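Local coordinates for protein Co-type Nitrile Hydratase beta subunit (Pseudomonas putida, PDB 3QYH) that forms, with the alpha subunit, a cobalt-dependent nitrile hydratase that probably catalyses the hydration of nitriles to the corresponding amides, at residues Arg152-Lys157 with Ile207-Trp212. Numbering follows the deposited sequence.
Sequences RYTRGK and IRVDLW
Y153 OH is hydrogen-bonded to an acidic side chain of the other protein chain of the assembly, presumably the alpha subunit, while two methyl groups of strand 206-212 lie against it. V209 CG2 lies 3.5 Å from Y153 OH, and I207 CG2 stands 3.9 Å from the same oxygen. The ring itself follows more loosely, its CE2 4.2 Å from I207 CG2; both methyls approach it obliquely. A chi1 of 76° sets the ring over the backbone of Y153 and carries its hydroxyl end from the short 3-10 segment 152-154 to the strand. T154 CG2 lies over one face of the Y153 ring, near its margin, 3.5 Å above the plane, and meets V209 CG2 tip to tip at 3.9 Å. T154 OG1 is hydrogen-bonded to P151 O, and the methyl branch faces the strand. The type II turn from T154 to K157, closed by the 3.0 Å bond from K157 N to T154 O, leads into strand 158-168; G156 has a phi of 80° there, where lacking a side chain avoids a clash with R155 O. L195 of helix 192-196 touches both Y153 and I207, and V139 touches T154 and L211. I207, R208 and V209 also pair in parallel with a strand of the other chain, continuing the sheet of this SH3-like domain across the interface. No hydrogen bond joins the two segments, so the contact rests on buried methyl and ring packing, while the phenol's polar bond ties the same cluster to the other chain; the Y153 side chain, about 12 Å from the bound cobalt ion, is too distant to be a ligand.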
loop_
_atom_site.group_PDB
_atom_site.type_symbol
_atom_site.label_atom_id
_atom_site.label_comp_id
_atom_site.label_asym_id
_atom_site.label_seq_id
_atom_site.Cartn_x
_atom_site.Cartn_y
_atom_site.Cartn_z
ATOM N N ARG B 152 14.661 -3.009 -7.327
ATOM C CA ARG B 152 15.748 -3.402 -8.210
ATOM C C ARG B 152 15.671 -2.654 -9.533
ATOM O O ARG B 152 16.698 -2.241 -10.064
ATOM C CB ARG B 152 15.703 -4.904 -8.469
ATOM C CG ARG B 152 17.027 -5.577 -8.216
ATOM C CD ARG B 152 16.957 -7.118 -8.209
ATOM N NE ARG B 152 18.211 -7.660 -8.739
ATOM C CZ ARG B 152 18.438 -8.948 -9.004
ATOM N NH1 ARG B 152 19.621 -9.335 -9.491
ATOM N NH2 ARG B 152 17.490 -9.851 -8.787
ATOM N N TYR B 153 14.456 -2.461 -10.056
ATOM C CA TYR B 153 14.301 -1.839 -11.375
ATOM C C TYR B 153 14.779 -0.379 -11.454
ATOM O O TYR B 153 14.934 0.161 -12.549
ATOM C CB TYR B 153 12.860 -1.987 -11.917
ATOM C CG TYR B 153 11.821 -1.067 -11.278
ATOM C CD1 TYR B 153 10.996 -1.526 -10.239
ATOM C CD2 TYR B 153 11.657 0.248 -11.721
ATOM C CE1 TYR B 153 10.040 -0.678 -9.640
ATOM C CE2 TYR B 153 10.700 1.088 -11.152
ATOM C CZ TYR B 153 9.901 0.626 -10.110
ATOM O OH TYR B 153 8.963 1.477 -9.556
ATOM N N THR B 154 15.007 0.254 -10.303
ATOM C CA THR B 154 15.464 1.645 -10.280
ATOM C C THR B 154 16.986 1.789 -10.124
ATOM O O THR B 154 17.539 2.868 -10.349
ATOM C CB THR B 154 14.810 2.463 -9.119
ATOM O OG1 THR B 154 15.299 1.993 -7.867
ATOM C CG2 THR B 154 13.276 2.390 -9.149
ATOM N N ARG B 155 17.660 0.713 -9.731
ATOM C CA ARG B 155 19.059 0.840 -9.328
ATOM C C ARG B 155 19.994 1.201 -10.501
ATOM O O ARG B 155 19.923 0.615 -11.571
ATOM C CB ARG B 155 19.521 -0.412 -8.565
ATOM C CG ARG B 155 18.725 -0.589 -7.284
ATOM C CD ARG B 155 19.139 -1.796 -6.477
ATOM N NE ARG B 155 18.045 -2.205 -5.595
ATOM C CZ ARG B 155 17.964 -3.408 -5.029
ATOM N NH1 ARG B 155 18.925 -4.308 -5.238
ATOM N NH2 ARG B 155 16.934 -3.722 -4.257
ATOM N N GLY B 156 20.844 2.191 -10.286
ATOM C CA GLY B 156 21.708 2.677 -11.344
ATOM C C GLY B 156 21.032 3.614 -12.325
ATOM O O GLY B 156 21.682 4.114 -13.250
ATOM N N LYS B 157 19.735 3.862 -12.153
ATOM C CA LYS B 157 19.016 4.666 -13.142
ATOM C C LYS B 157 18.981 6.146 -12.737
ATOM O O LYS B 157 19.113 6.482 -11.557
ATOM C CB LYS B 157 17.598 4.137 -13.359
ATOM C CG LYS B 157 17.527 2.674 -13.795
ATOM C CD LYS B 157 18.243 2.474 -15.114
ATOM C CE LYS B 157 17.837 1.173 -15.806
ATOM N NZ LYS B 157 18.022 0.005 -14.946
ATOM N N ILE B 207 7.562 7.055 -14.627
ATOM C CA ILE B 207 7.386 6.244 -13.431
ATOM C C ILE B 207 7.960 7.034 -12.289
ATOM O O ILE B 207 9.118 7.462 -12.347
ATOM C CB ILE B 207 8.141 4.898 -13.533
ATOM C CG1 ILE B 207 7.588 4.045 -14.675
ATOM C CG2 ILE B 207 8.007 4.126 -12.222
ATOM C CD1 ILE B 207 8.069 4.478 -16.083
ATOM N N ARG B 208 7.143 7.275 -11.273
ATOM C CA ARG B 208 7.590 7.997 -10.105
ATOM C C ARG B 208 7.794 6.998 -8.975
ATOM O O ARG B 208 6.993 6.081 -8.792
ATOM C CB ARG B 208 6.587 9.109 -9.742
ATOM C CG ARG B 208 6.686 10.283 -10.733
ATOM C CD ARG B 208 5.674 11.399 -10.528
ATOM N NE ARG B 208 5.933 12.466 -11.503
ATOM C CZ ARG B 208 5.677 13.749 -11.300
ATOM N NH1 ARG B 208 5.138 14.156 -10.154
ATOM N NH2 ARG B 208 5.974 14.627 -12.250
ATOM N N VAL B 209 8.884 7.174 -8.238
ATOM C CA VAL B 209 9.223 6.275 -7.137
ATOM C C VAL B 209 9.662 7.092 -5.930
ATOM O O VAL B 209 10.392 8.077 -6.075
ATOM C CB VAL B 209 10.380 5.310 -7.549
ATOM C CG1 VAL B 209 10.584 4.216 -6.496
ATOM C CG2 VAL B 209 10.112 4.680 -8.931
ATOM N N ASP B 210 9.263 6.676 -4.728
ATOM C CA ASP B 210 9.680 7.403 -3.540
ATOM C C ASP B 210 10.944 6.825 -2.910
ATOM O O ASP B 210 10.987 5.653 -2.521
ATOM C CB ASP B 210 8.532 7.497 -2.522
ATOM C CG ASP B 210 7.335 8.256 -3.072
ATOM O OD1 ASP B 210 6.234 8.150 -2.482
ATOM O OD2 ASP B 210 7.498 8.954 -4.105
ATOM N N LEU B 211 11.970 7.661 -2.802
ATOM C CA LEU B 211 13.302 7.170 -2.490
ATOM C C LEU B 211 13.938 8.024 -1.405
ATOM O O LEU B 211 13.763 9.245 -1.391
ATOM C CB LEU B 211 14.160 7.183 -3.752
ATOM C CG LEU B 211 13.695 6.180 -4.812
ATOM C CD1 LEU B 211 14.350 6.466 -6.144
ATOM C CD2 LEU B 211 13.961 4.711 -4.379
ATOM N N TRP B 212 14.661 7.376 -0.498
ATOM C CA TRP B 212 15.303 8.063 0.604
ATOM C C TRP B 212 16.588 8.751 0.149
ATOM O O TRP B 212 17.235 8.315 -0.801
ATOM C CB TRP B 212 15.588 7.088 1.739
ATOM C CG TRP B 212 14.389 6.811 2.648
ATOM C CD1 TRP B 212 14.204 7.268 3.929
ATOM C CD2 TRP B 212 13.233 6.024 2.335
ATOM N NE1 TRP B 212 13.005 6.808 4.424
ATOM C CE2 TRP B 212 12.395 6.038 3.466
ATOM C CE3 TRP B 212 12.830 5.298 1.212
ATOM C CZ2 TRP B 212 11.178 5.362 3.500
ATOM C CZ3 TRP B 212 11.623 4.622 1.259
ATOM C CH2 TRP B 212 10.822 4.649 2.393
#